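Local coordinates for cellobiose 2-epimerase (Ruminococcus albus, PDB 3VW5), which catalyses the reversible epimerization of cellobiose to 4-O-beta-D-glucopyranosyl-D-mannose, working on unmodified sugar within an (alpha/alpha)6 barrel, at residues V226-D229 against T230-L234; D237-Y241 against G242-E246. The protein carries 2 engineered substitutions. One frame throughout, in Å; residues are numbered along the deposited sequence.

Contact 1 of 2, residues V226-D229 against T230-L234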
ATOM      1  N   VAL A 226      -1.795 -16.042  -3.752  1.00 39.15           N
ATOM      2  CA  VAL A 226      -0.863 -14.936  -3.984  1.00 38.95           C
ATOM      3  C   VAL A 226      -0.390 -14.822  -5.437  1.00 34.82           C
ATOM      4  O   VAL A 226      -0.437 -13.745  -6.017  1.00 41.47           O
ATOM      5  CB  VAL A 226       0.359 -15.002  -3.030  1.00 36.56           C
ATOM      6  CG1 VAL A 226       1.314 -13.849  -3.288  1.00 35.51           C
ATOM      7  CG2 VAL A 226      -0.096 -15.019  -1.573  1.00 32.71           C
ATOM      8  N   PHE A 227       0.075 -15.929  -6.009  1.00 38.49           N
ATOM      9  CA  PHE A 227       0.678 -15.943  -7.348  1.00 39.80           C
ATOM     10  C   PHE A 227      -0.060 -16.872  -8.321  1.00 38.95           C
ATOM     11  O   PHE A 227      -0.516 -17.960  -7.945  1.00 34.54           O
ATOM     12  CB  PHE A 227       2.160 -16.335  -7.282  1.00 35.58           C
ATOM     13  CG  PHE A 227       3.005 -15.387  -6.485  1.00 39.94           C
ATOM     14  CD1 PHE A 227       3.206 -14.079  -6.921  1.00 46.76           C
ATOM     15  CD2 PHE A 227       3.611 -15.792  -5.304  1.00 41.06           C
ATOM     16  CE1 PHE A 227       3.992 -13.193  -6.196  1.00 46.54           C
ATOM     17  CE2 PHE A 227       4.400 -14.912  -4.572  1.00 47.37           C
ATOM     18  CZ  PHE A 227       4.591 -13.607  -5.019  1.00 48.49           C
ATOM     19  N   PHE A 228      -0.169 -16.431  -9.572  1.00 36.53           N
ATOM     20  CA  PHE A 228      -0.880 -17.193 -10.595  1.00 39.73           C
ATOM     21  C   PHE A 228      -0.151 -17.174 -11.928  1.00 39.45           C
ATOM     22  O   PHE A 228       0.658 -16.290 -12.196  1.00 41.37           O
ATOM     23  CB  PHE A 228      -2.306 -16.668 -10.829  1.00 35.32           C
ATOM     24  CG  PHE A 228      -3.051 -16.325  -9.581  1.00 40.10           C
ATOM     25  CD1 PHE A 228      -3.985 -17.201  -9.055  1.00 37.03           C
ATOM     26  CD2 PHE A 228      -2.838 -15.098  -8.944  1.00 36.63           C
ATOM     27  CE1 PHE A 228      -4.684 -16.872  -7.901  1.00 36.86           C
ATOM     28  CE2 PHE A 228      -3.514 -14.769  -7.804  1.00 33.93           C
ATOM     29  CZ  PHE A 228      -4.446 -15.650  -7.278  1.00 39.27           C
ATOM     30  N   ASP A 229      -0.472 -18.153 -12.769  1.00 40.54           N
ATOM     31  CA  ASP A 229      -0.078 -18.123 -14.174  1.00 48.03           C
ATOM     32  C   ASP A 229      -1.151 -17.464 -15.060  1.00 46.55           C
ATOM     33  O   ASP A 229      -2.171 -16.952 -14.573  1.00 38.12           O
ATOM     34  CB  ASP A 229       0.243 -19.530 -14.689  1.00 41.72           C
ATOM     35  CG  ASP A 229      -0.876 -20.532 -14.419  1.00 47.09           C
ATOM     36  OD1 ASP A 229      -2.063 -20.129 -14.302  1.00 44.04           O
ATOM     37  OD2 ASP A 229      -0.558 -21.741 -14.324  1.00 52.34           O
ATOM     38  N   THR A 230      -0.911 -17.498 -16.368  1.00 46.34           N
ATOM     39  CA  THR A 230      -1.759 -16.792 -17.313  1.00 42.30           C
ATOM     40  C   THR A 230      -3.150 -17.406 -17.377  1.00 41.57           C
ATOM     41  O   THR A 230      -4.050 -16.844 -17.984  1.00 45.47           O
ATOM     42  CB  THR A 230      -1.106 -16.728 -18.696  1.00 43.16           C
ATOM     43  OG1 THR A 230      -0.403 -17.949 -18.927  1.00 48.56           O
ATOM     44  CG2 THR A 230      -0.090 -15.594 -18.749  1.00 45.24           C
ATOM     45  N   ALA A 231      -3.322 -18.546 -16.712  1.00 45.08           N
ATOM     46  CA  ALA A 231      -4.610 -19.243 -16.617  1.00 45.42           C
ATOM     47  C   ALA A 231      -5.316 -19.009 -15.271  1.00 46.64           C
ATOM     48  O   ALA A 231      -6.340 -19.635 -14.962  1.00 46.39           O
ATOM     49  CB  ALA A 231      -4.403 -20.734 -16.846  1.00 38.90           C
ATOM     50  N   PHE A 232      -4.763 -18.101 -14.474  1.00 45.00           N
ATOM     51  CA  PHE A 232      -5.227 -17.897 -13.104  1.00 42.50           C
ATOM     52  C   PHE A 232      -5.208 -19.167 -12.255  1.00 45.78           C
ATOM     53  O   PHE A 232      -6.047 -19.354 -11.371  1.00 44.96           O
ATOM     54  CB  PHE A 232      -6.605 -17.243 -13.076  1.00 40.42           C
ATOM     55  CG  PHE A 232      -6.551 -15.788 -12.768  1.00 42.91           C
ATOM     56  CD1 PHE A 232      -6.058 -15.358 -11.550  1.00 43.74           C
ATOM     57  CD2 PHE A 232      -6.957 -14.848 -13.696  1.00 42.87           C
ATOM     58  CE1 PHE A 232      -5.989 -14.005 -11.252  1.00 52.75           C
ATOM     59  CE2 PHE A 232      -6.893 -13.489 -13.407  1.00 50.75           C
ATOM     60  CZ  PHE A 232      -6.408 -13.067 -12.183  1.00 51.54           C
ATOM     61  N   ASN A 233      -4.245 -20.036 -12.533  1.00 42.16           N
ATOM     62  CA  ASN A 233      -4.001 -21.166 -11.670  1.00 41.95           C
ATOM     63  C   ASN A 233      -2.857 -20.869 -10.715  1.00 40.35           C
ATOM     64  O   ASN A 233      -1.920 -20.138 -11.043  1.00 34.67           O
ATOM     65  CB  ASN A 233      -3.721 -22.436 -12.480  1.00 43.16           C
ATOM     66  CG  ASN A 233      -4.980 -23.086 -13.004  1.00 45.23           C
ATOM     67  OD1 ASN A 233      -6.067 -22.929 -12.442  1.00 45.12           O
ATOM     68  ND2 ASN A 233      -4.839 -23.834 -14.088  1.00 54.67           N
ATOM     69  N   LEU A 234      -2.941 -21.459  -9.533  1.00 39.24           N
ATOM     70  CA  LEU A 234      -1.976 -21.233  -8.469  1.00 39.56           C
ATOM     71  C   LEU A 234      -0.546 -21.622  -8.844  1.00 39.81           C
ATOM     72  O   LEU A 234      -0.301 -22.662  -9.457  1.00 44.54           O
ATOM     73  CB  LEU A 234      -2.423 -22.002  -7.233  1.00 44.47           C
ATOM     74  CG  LEU A 234      -1.922 -21.635  -5.843  1.00 47.78           C
ATOM     75  CD1 LEU A 234      -1.878 -20.131  -5.610  1.00 38.06           C
ATOM     76  CD2 LEU A 234      -2.871 -22.305  -4.869  1.00 42.81           C
TER
HETATM   77  O   HOH W   1      -2.328 -23.472 -15.361  1.00 42.19           O
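Phe228 and Asp229 meet Phe232 and Asn233 round a tight local turn, where the chain leaves strand 223-228 and doubles back. Residues Asp229 to Phe232 form a type I beta turn, closed by Phe232 N donating to Asp229 O at 2.8 Å. Beyond it Asp229 N gives a bond to Asn233 O (3.0 Å), and a single bridge pairs Phe228 with Leu234. With Phe232 in a left-handed backbone conformation, this is consistent with a type I turn plus G1 beta bulge, as in a 3:5 hairpin. The Asp229 carboxylate is folded back into the loop, its CG lying between the backbone N and the carbonyl carbon (chi1 53°). From there Asp229 OD1 takes two backbone N-H groups from opposite faces of its plane: Asn233 N at 2.8 Å on the syn side, and Ala231 N at 3.1 Å from well above the plane, the bond of an Asx turn. Asp229 OD2 is tied separately, through a water that donates to it and accepts from Asn233 ND2. These bonds hold both carboxylate oxygens and fix the rotation of the group. The rings of Phe228 and Phe232 meet edge-to-face, the edge of Phe232 directed at the face of Phe228, with centroids 5.1 Å apart and planes at 64°. Phe232 CD1 makes the nearest approach, 3.7 Å from Phe228 CG. Thr230, Ala231 and Asn233 are exposed and Asp229 partly so, whereas both rings are buried against helix 199-216, Phe228 on Val216 and Phe232 on Ile215, and the Phe228 backbone pairs with Lys177 of strand 177-178.

Contact 2 of 2, residues D237-Y241 against G242-E246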
ATOM      1  N   ASP A 237       3.117 -21.795  -3.237  1.00 44.42           N
ATOM      2  CA  ASP A 237       2.159 -22.003  -2.169  1.00 40.28           C
ATOM      3  C   ASP A 237       2.444 -21.030  -1.033  1.00 45.44           C
ATOM      4  O   ASP A 237       3.014 -21.399  -0.005  1.00 45.05           O
ATOM      5  CB  ASP A 237       2.254 -23.440  -1.671  1.00 46.61           C
ATOM      6  CG  ASP A 237       1.285 -23.740  -0.533  1.00 51.66           C
ATOM      7  OD1 ASP A 237       1.502 -24.775   0.140  1.00 49.96           O
ATOM      8  OD2 ASP A 237       0.327 -22.951  -0.317  1.00 43.87           O
ATOM      9  N   ILE A 238       2.054 -19.777  -1.228  1.00 44.51           N
ATOM     10  CA  ILE A 238       2.384 -18.738  -0.271  1.00 37.91           C
ATOM     11  C   ILE A 238       1.127 -18.172   0.372  1.00 40.67           C
ATOM     12  O   ILE A 238       0.142 -17.873  -0.299  1.00 39.88           O
ATOM     13  CB  ILE A 238       3.227 -17.630  -0.922  1.00 36.58           C
ATOM     14  CG1 ILE A 238       4.594 -18.190  -1.301  1.00 39.05           C
ATOM     15  CG2 ILE A 238       3.402 -16.454   0.020  1.00 37.56           C
ATOM     16  CD1 ILE A 238       5.316 -17.333  -2.279  1.00 52.78           C
ATOM     17  N   HIS A 239       1.154 -18.061   1.692  1.00 39.18           N
ATOM     18  CA  HIS A 239       0.121 -17.320   2.382  1.00 38.86           C
ATOM     19  C   HIS A 239       0.749 -16.074   3.012  1.00 37.56           C
ATOM     20  O   HIS A 239       1.517 -16.161   3.980  1.00 39.28           O
ATOM     21  CB  HIS A 239      -0.586 -18.191   3.417  1.00 36.10           C
ATOM     22  CG  HIS A 239      -1.853 -17.587   3.931  1.00 41.30           C
ATOM     23  ND1 HIS A 239      -2.769 -18.289   4.678  1.00 41.95           N
ATOM     24  CD2 HIS A 239      -2.357 -16.334   3.800  1.00 39.22           C
ATOM     25  CE1 HIS A 239      -3.784 -17.500   4.987  1.00 42.03           C
ATOM     26  NE2 HIS A 239      -3.555 -16.307   4.468  1.00 41.12           N
ATOM     27  N   SER A 240       0.456 -14.917   2.431  1.00 35.78           N
ATOM     28  CA  SER A 240       0.974 -13.662   2.959  1.00 35.05           C
ATOM     29  C   SER A 240      -0.052 -13.055   3.909  1.00 34.58           C
ATOM     30  O   SER A 240      -1.013 -12.410   3.491  1.00 36.16           O
ATOM     31  CB  SER A 240       1.348 -12.702   1.828  1.00 36.03           C
ATOM     32  OG  SER A 240       1.566 -11.382   2.297  1.00 34.76           O
ATOM     33  N   TYR A 241       0.151 -13.302   5.195  1.00 34.56           N
ATOM     34  CA  TYR A 241      -0.730 -12.787   6.236  1.00 41.46           C
ATOM     35  C   TYR A 241      -0.985 -11.269   6.131  1.00 37.73           C
ATOM     36  O   TYR A 241      -2.102 -10.789   6.385  1.00 36.80           O
ATOM     37  CB  TYR A 241      -0.138 -13.101   7.605  1.00 37.48           C
ATOM     38  CG  TYR A 241       0.196 -14.558   7.834  1.00 40.29           C
ATOM     39  CD1 TYR A 241      -0.673 -15.567   7.425  1.00 40.55           C
ATOM     40  CD2 TYR A 241       1.381 -14.927   8.476  1.00 37.57           C
ATOM     41  CE1 TYR A 241      -0.377 -16.902   7.645  1.00 38.24           C
ATOM     42  CE2 TYR A 241       1.690 -16.256   8.697  1.00 38.54           C
ATOM     43  CZ  TYR A 241       0.807 -17.239   8.285  1.00 41.59           C
ATOM     44  OH  TYR A 241       1.115 -18.558   8.523  1.00 39.76           O
ATOM     45  N   GLY A 242       0.062 -10.524   5.785  1.00 36.05           N
ATOM     46  CA  GLY A 242      -0.018  -9.082   5.656  1.00 34.66           C
ATOM     47  C   GLY A 242      -1.018  -8.648   4.605  1.00 34.54           C
ATOM     48  O   GLY A 242      -1.909  -7.839   4.874  1.00 36.82           O
ATOM     49  N   HIS A 243      -0.886  -9.186   3.400  1.00 36.07           N
ATOM     50  CA  HIS A 243      -1.846  -8.869   2.347  1.00 34.70           C
ATOM     51  C   HIS A 243      -3.262  -9.302   2.699  1.00 37.76           C
ATOM     52  O   HIS A 243      -4.226  -8.656   2.315  1.00 39.95           O
ATOM     53  CB  HIS A 243      -1.421  -9.463   1.019  1.00 30.83           C
ATOM     54  CG  HIS A 243      -0.222  -8.800   0.430  1.00 36.68           C
ATOM     55  ND1 HIS A 243       1.031  -9.373   0.441  1.00 42.17           N
ATOM     56  CD2 HIS A 243      -0.080  -7.604  -0.190  1.00 36.21           C
ATOM     57  CE1 HIS A 243       1.889  -8.568  -0.152  1.00 37.52           C
ATOM     58  NE2 HIS A 243       1.244  -7.485  -0.540  1.00 42.67           N
ATOM     59  N   ASP A 244      -3.395 -10.393   3.441  1.00 37.15           N
ATOM     60  CA  ASP A 244      -4.717 -10.869   3.805  1.00 35.86           C
ATOM     61  C   ASP A 244      -5.453  -9.851   4.648  1.00 39.48           C
ATOM     62  O   ASP A 244      -6.548  -9.417   4.294  1.00 46.14           O
ATOM     63  CB  ASP A 244      -4.628 -12.200   4.545  1.00 43.56           C
ATOM     64  CG  ASP A 244      -4.680 -13.388   3.607  1.00 43.20           C
ATOM     65  OD1 ASP A 244      -5.288 -14.410   3.989  1.00 47.07           O
ATOM     66  OD2 ASP A 244      -4.121 -13.300   2.491  1.00 41.20           O
ATOM     67  N   ILE A 245      -4.843  -9.466   5.762  1.00 38.02           N
ATOM     68  CA  ILE A 245      -5.459  -8.523   6.685  1.00 39.20           C
ATOM     69  C   ILE A 245      -5.640  -7.133   6.047  1.00 34.75           C
ATOM     70  O   ILE A 245      -6.600  -6.432   6.342  1.00 39.93           O
ATOM     71  CB  ILE A 245      -4.682  -8.452   8.043  1.00 33.75           C
ATOM     72  CG1 ILE A 245      -5.557  -7.822   9.135  1.00 31.29           C
ATOM     73  CG2 ILE A 245      -3.369  -7.706   7.880  1.00 34.65           C
ATOM     74  CD1 ILE A 245      -6.967  -8.394   9.201  1.00 34.43           C
ATOM     75  N   GLU A 246      -4.728  -6.746   5.168  1.00 32.45           N
ATOM     76  CA  GLU A 246      -4.859  -5.493   4.429  1.00 34.95           C
ATOM     77  C   GLU A 246      -6.042  -5.526   3.453  1.00 40.42           C
ATOM     78  O   GLU A 246      -6.847  -4.589   3.382  1.00 39.95           O
ATOM     79  CB  GLU A 246      -3.578  -5.203   3.654  1.00 33.58           C
ATOM     80  CG  GLU A 246      -3.558  -3.854   2.981  1.00 34.22           C
ATOM     81  CD  GLU A 246      -2.363  -3.688   2.073  1.00 41.39           C
ATOM     82  OE1 GLU A 246      -1.656  -4.693   1.827  1.00 39.38           O
ATOM     83  OE2 GLU A 246      -2.122  -2.550   1.610  1.00 43.48           O
TER
HETATM   84  O   HOH W   2       2.616 -10.801   4.969  1.00 37.86           O
HETATM   85  O   HOH W   3      -1.786 -14.602   1.083  1.00 39.64           O
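Strand 238-240 leads directly into helix 241-258, with Ser240 at the N-cap position and bonded to His243 three residues on. Ser240 OG stands anti to the backbone N (chi1 167°), which carries it to the edge of the His243 ring, near the ring plane, 2.8 Å from His243 ND1. The same hydroxyl hydrogen-bonds to a water that accepts from Gly242 N at 2.7 Å, so a backbone N-H of the first turn is met through solvent. Regular helical bonding begins at once: Asp244 N donates to Ser240 O at 3.1 Å, and Ile245 N donates almost straight (175°) to Tyr241 O. A second link comes from the strand side. His239 NE2 donates a hydrogen bond to Asp244 OD1 (2.6 Å), a His-carboxylate pair in which the side chains cross at about a right angle. The ring meets OD1 from above the carboxylate plane, 63° out of it, while OD1 lies only slightly off the imidazole plane; Leu224 N of strand 223-228 adds a weak bond to this oxygen. Asp244 OD2 lies 3.0 Å from a water that accepts from Ser240 N, and is probably one of its acceptors. An alanine in place of Asp244 would probably leave His239 NE2 and Leu224 N without this acceptor and the imidazole less firmly fixed in rotation. Tyr241 CD1 lies over one face of the His239 ring, and Tyr241 itself packs on Ile278 and Ile281 of helix 261-281. Ser240 at the N-cap position and the His239-Asp244 bond tie the start of helix 241-258, a helix of the (alpha/alpha)6 barrel, to its preceding strand.

Overall arrangement
Contacts 1 and 2 follow in series along the chain, their centres 16 Å apart and on the same side of the molecule's centre. Contact 1 turns the chain at the end of strand 223-228; after a short connection, contact 2 takes it through strand 238-240 into helix 241-258. The two strands belong to different sheets yet touch, Val226 and Phe227 packing against Ile238, with Phe227 CE2 and Ile238 CD1 3.5 Å apart. Contact 2, buried and about 13 Å from the chain centre, lies deeper than contact 1 at about 21 Å. Between them the chain passes from the three-stranded sheet of strand 223-228 to the sheet holding strand 238-240, and on into a barrel helix.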